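Local coordinates for protein NS6 protease (Murine norovirus 1, PDB 4ASH) that is a trypsin-like cysteine protease of a calicivirus, probably cleaving the viral polyprotein into its mature non-structural proteins, at residues S9-F14 with L88-S93. The protein carries 1 engineered substitution. Sequence-based numbering, arbitrary orientation.
Sequences SRVVQF and LVKRAS
Lys90 lays its aliphatic chain along Val11, the two side chains antiparallel to one another. The CG1 methyl of Val11, turned anti to its own backbone nitrogen (chi1 -177°), rests on CG of Lys90 at 4.0 Å, while CB of Val11 lies 4.1 Å from CE of Lys90. Straight from CG outward, the lysine carries its ammonium group past CB of the valine to that residue's own carbonyl group. There NZ of Lys90 donates a hydrogen bond of 2.8 Å to O of Val11, arriving in the carbonyl plane at a C=O...N angle of 158°. A second hydrogen bond from the same nitrogen, to the carbonyl oxygen of Trp8, ties the lysine to the chain that leads into strand 11-14. Deeper in, Val11 CG2 approaches Leu88 CB at 4.4 Å, and Pro144 packs against both residues. At the exposed end one water bridges the segments, accepting from NE2 of Gln13 at 2.9 Å and donating to O of Ala92 at 2.7 Å. No backbone hydrogen bond links the segments: strand 11-14 is an edge strand of the N-terminal sheet, paired with 17-21, whereas 84-90 belongs to the other sheet. A small apolar patch, a lysine-to-carbonyl bond and a water bridge thus join the two beta domains of the chymotrypsin-like fold, the architecture of PA-clan proteases.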
ATOM      1  N   SER A   9      -2.559   1.441 -14.064  1.00 21.85           N
ATOM      2  CA  SER A   9      -4.014   1.447 -14.161  1.00 21.87           C
ATOM      3  C   SER A   9      -4.640   0.747 -12.955  1.00 16.54           C
ATOM      4  O   SER A   9      -5.853   0.861 -12.735  1.00 19.99           O
ATOM      5  CB  SER A   9      -4.490   0.794 -15.465  1.00 26.47           C
ATOM      6  OG  SER A   9      -4.442  -0.609 -15.353  1.00 27.27           O
ATOM      7  N   ARG A  10      -3.793   0.075 -12.166  1.00 18.70           N
ATOM      8  CA  ARG A  10      -4.187  -0.616 -10.933  1.00 19.23           C
ATOM      9  C   ARG A  10      -4.321   0.337  -9.751  1.00 14.82           C
ATOM     10  O   ARG A  10      -4.894  -0.028  -8.716  1.00 14.31           O
ATOM     11  CB  ARG A  10      -3.146  -1.674 -10.529  1.00 20.78           C
ATOM     12  CG  ARG A  10      -2.968  -2.866 -11.457  1.00 27.92           C
ATOM     13  CD  ARG A  10      -1.883  -3.768 -10.877  1.00 29.46           C
ATOM     14  NE  ARG A  10      -1.518  -4.840 -11.791  1.00 31.58           N
ATOM     15  CZ  ARG A  10      -1.759  -6.127 -11.577  1.00 29.01           C
ATOM     16  NH1 ARG A  10      -2.336  -6.532 -10.446  1.00 22.27           N
ATOM     17  NH2 ARG A  10      -1.391  -7.011 -12.488  1.00 36.13           N
ATOM     18  N   VAL A  11      -3.760   1.544  -9.887  1.00 14.84           N
ATOM     19  CA  VAL A  11      -3.787   2.534  -8.819  1.00 13.40           C
ATOM     20  C   VAL A  11      -4.957   3.468  -9.102  1.00 14.35           C
ATOM     21  O   VAL A  11      -4.999   4.119 -10.153  1.00 17.75           O
ATOM     22  CB  VAL A  11      -2.466   3.330  -8.743  1.00 16.87           C
ATOM     23  CG1 VAL A  11      -2.493   4.313  -7.573  1.00 16.10           C
ATOM     24  CG2 VAL A  11      -1.270   2.380  -8.590  1.00 15.16           C
ATOM     25  N   VAL A  12      -5.936   3.474  -8.203  1.00 15.55           N
ATOM     26  CA  VAL A  12      -7.143   4.296  -8.380  1.00 14.59           C
ATOM     27  C   VAL A  12      -7.499   5.073  -7.123  1.00 17.85           C
ATOM     28  O   VAL A  12      -7.129   4.684  -6.011  1.00 15.05           O
ATOM     29  CB  VAL A  12      -8.374   3.456  -8.826  1.00 15.84           C
ATOM     30  CG1 VAL A  12      -8.101   2.766 -10.165  1.00 21.02           C
ATOM     31  CG2 VAL A  12      -8.758   2.423  -7.759  1.00 19.58           C
ATOM     32  N   GLN A  13      -8.218   6.183  -7.285  1.00 16.57           N
ATOM     33  CA  GLN A  13      -8.656   6.940  -6.118  1.00 13.66           C
ATOM     34  C   GLN A  13      -9.627   6.114  -5.284  1.00 17.18           C
ATOM     35  O   GLN A  13     -10.365   5.266  -5.802  1.00 21.26           O
ATOM     36  CB  GLN A  13      -9.263   8.287  -6.542  1.00 19.99           C
ATOM     37  CG  GLN A  13      -8.179   9.222  -7.005  1.00 20.20           C
ATOM     38  CD  GLN A  13      -8.627  10.671  -7.150  1.00 20.66           C
ATOM     39  OE1 GLN A  13      -8.827  11.382  -6.155  1.00 28.12           O
ATOM     40  NE2 GLN A  13      -8.737  11.121  -8.384  1.00 19.07           N
ATOM     41  N   PHE A  14      -9.591   6.329  -3.980  1.00 15.38           N
ATOM     42  CA  PHE A  14     -10.424   5.570  -3.065  1.00 15.49           C
ATOM     43  C   PHE A  14     -10.546   6.343  -1.766  1.00 17.92           C
ATOM     44  O   PHE A  14      -9.547   6.609  -1.105  1.00 16.89           O
ATOM     45  CB  PHE A  14      -9.790   4.195  -2.801  1.00 16.79           C
ATOM     46  CG  PHE A  14     -10.724   3.211  -2.174  1.00 17.16           C
ATOM     47  CD1 PHE A  14     -11.824   2.740  -2.881  1.00 18.06           C
ATOM     48  CD2 PHE A  14     -10.518   2.754  -0.877  1.00 18.58           C
ATOM     49  CE1 PHE A  14     -12.690   1.828  -2.303  1.00 19.79           C
ATOM     50  CE2 PHE A  14     -11.384   1.841  -0.295  1.00 21.90           C
ATOM     51  CZ  PHE A  14     -12.474   1.378  -1.013  1.00 22.29           C
ATOM     52  N   LEU A  88       4.420   3.862  -6.023  1.00 16.08           N
ATOM     53  CA  LEU A  88       3.702   4.283  -7.224  1.00 16.44           C
ATOM     54  C   LEU A  88       2.684   5.344  -6.840  1.00 14.98           C
ATOM     55  O   LEU A  88       1.510   5.057  -6.627  1.00 15.86           O
ATOM     56  CB  LEU A  88       3.002   3.091  -7.865  1.00 17.55           C
ATOM     57  CG  LEU A  88       3.857   1.857  -8.161  1.00 18.90           C
ATOM     58  CD1 LEU A  88       3.026   0.805  -8.921  1.00 19.73           C
ATOM     59  CD2 LEU A  88       5.104   2.219  -8.941  1.00 21.27           C
ATOM     60  N   VAL A  89       3.153   6.579  -6.696  1.00 15.48           N
ATOM     61  CA  VAL A  89       2.264   7.676  -6.321  1.00 12.49           C
ATOM     62  C   VAL A  89       1.506   8.202  -7.526  1.00 16.50           C
ATOM     63  O   VAL A  89       2.115   8.611  -8.514  1.00 19.42           O
ATOM     64  CB  VAL A  89       3.038   8.848  -5.716  1.00 16.73           C
ATOM     65  CG1 VAL A  89       2.115  10.029  -5.490  1.00 22.07           C
ATOM     66  CG2 VAL A  89       3.686   8.433  -4.407  1.00 20.09           C
ATOM     67  N   LYS A  90       0.185   8.191  -7.445  1.00 15.09           N
ATOM     68  CA  LYS A  90      -0.607   8.992  -8.389  1.00 14.35           C
ATOM     69  C   LYS A  90      -1.077  10.239  -7.692  1.00 17.79           C
ATOM     70  O   LYS A  90      -1.392  10.205  -6.508  1.00 19.04           O
ATOM     71  CB  LYS A  90      -1.837   8.229  -8.865  1.00 19.58           C
ATOM     72  CG  LYS A  90      -1.587   7.303 -10.027  1.00 25.76           C
ATOM     73  CD  LYS A  90      -2.920   6.922 -10.671  1.00 22.32           C
ATOM     74  CE  LYS A  90      -2.713   6.012 -11.857  1.00 23.57           C
ATOM     75  NZ  LYS A  90      -4.027   5.515 -12.366  1.00 20.67           N
ATOM     76  N   ARG A  91      -1.154  11.340  -8.443  1.00 16.65           N
ATOM     77  CA  ARG A  91      -1.765  12.564  -7.951  1.00 15.81           C
ATOM     78  C   ARG A  91      -3.122  12.712  -8.626  1.00 17.32           C
ATOM     79  O   ARG A  91      -3.385  12.056  -9.630  1.00 17.40           O
ATOM     80  CB  ARG A  91      -0.862  13.753  -8.250  1.00 14.69           C
ATOM     81  CG  ARG A  91       0.494  13.705  -7.516  1.00 16.99           C
ATOM     82  CD  ARG A  91       0.369  14.143  -6.060  1.00 18.65           C
ATOM     83  NE  ARG A  91       1.360  13.527  -5.162  1.00 17.26           N
ATOM     84  CZ  ARG A  91       2.630  13.904  -5.036  1.00 20.41           C
ATOM     85  NH1 ARG A  91       3.124  14.894  -5.769  1.00 22.21           N
ATOM     86  NH2 ARG A  91       3.426  13.265  -4.174  1.00 21.82           N
ATOM     87  N   ALA A  92      -3.980  13.541  -8.043  1.00 18.04           N
ATOM     88  CA  ALA A  92      -5.345  13.716  -8.514  1.00 17.15           C
ATOM     89  C   ALA A  92      -5.383  14.047 -10.005  1.00 17.89           C
ATOM     90  O   ALA A  92      -6.310  13.649 -10.713  1.00 18.95           O
ATOM     91  CB  ALA A  92      -6.030  14.806  -7.708  1.00 22.05           C
ATOM     92  N   SER A  93      -4.364  14.750 -10.483  1.00 19.12           N
ATOM     93  CA  SER A  93      -4.268  15.121 -11.894  1.00 20.43           C
ATOM     94  C   SER A  93      -4.076  13.920 -12.813  1.00 16.97           C
ATOM     95  O   SER A  93      -4.233  14.046 -14.030  1.00 19.17           O
ATOM     96  CB  SER A  93      -3.088  16.061 -12.106  1.00 20.85           C
ATOM     97  OG  SER A  93      -1.875  15.346 -11.926  1.00 19.54           O
TER
HETATM   98  O   HOH W   1      -8.838  13.660  -9.703  1.00 18.02           O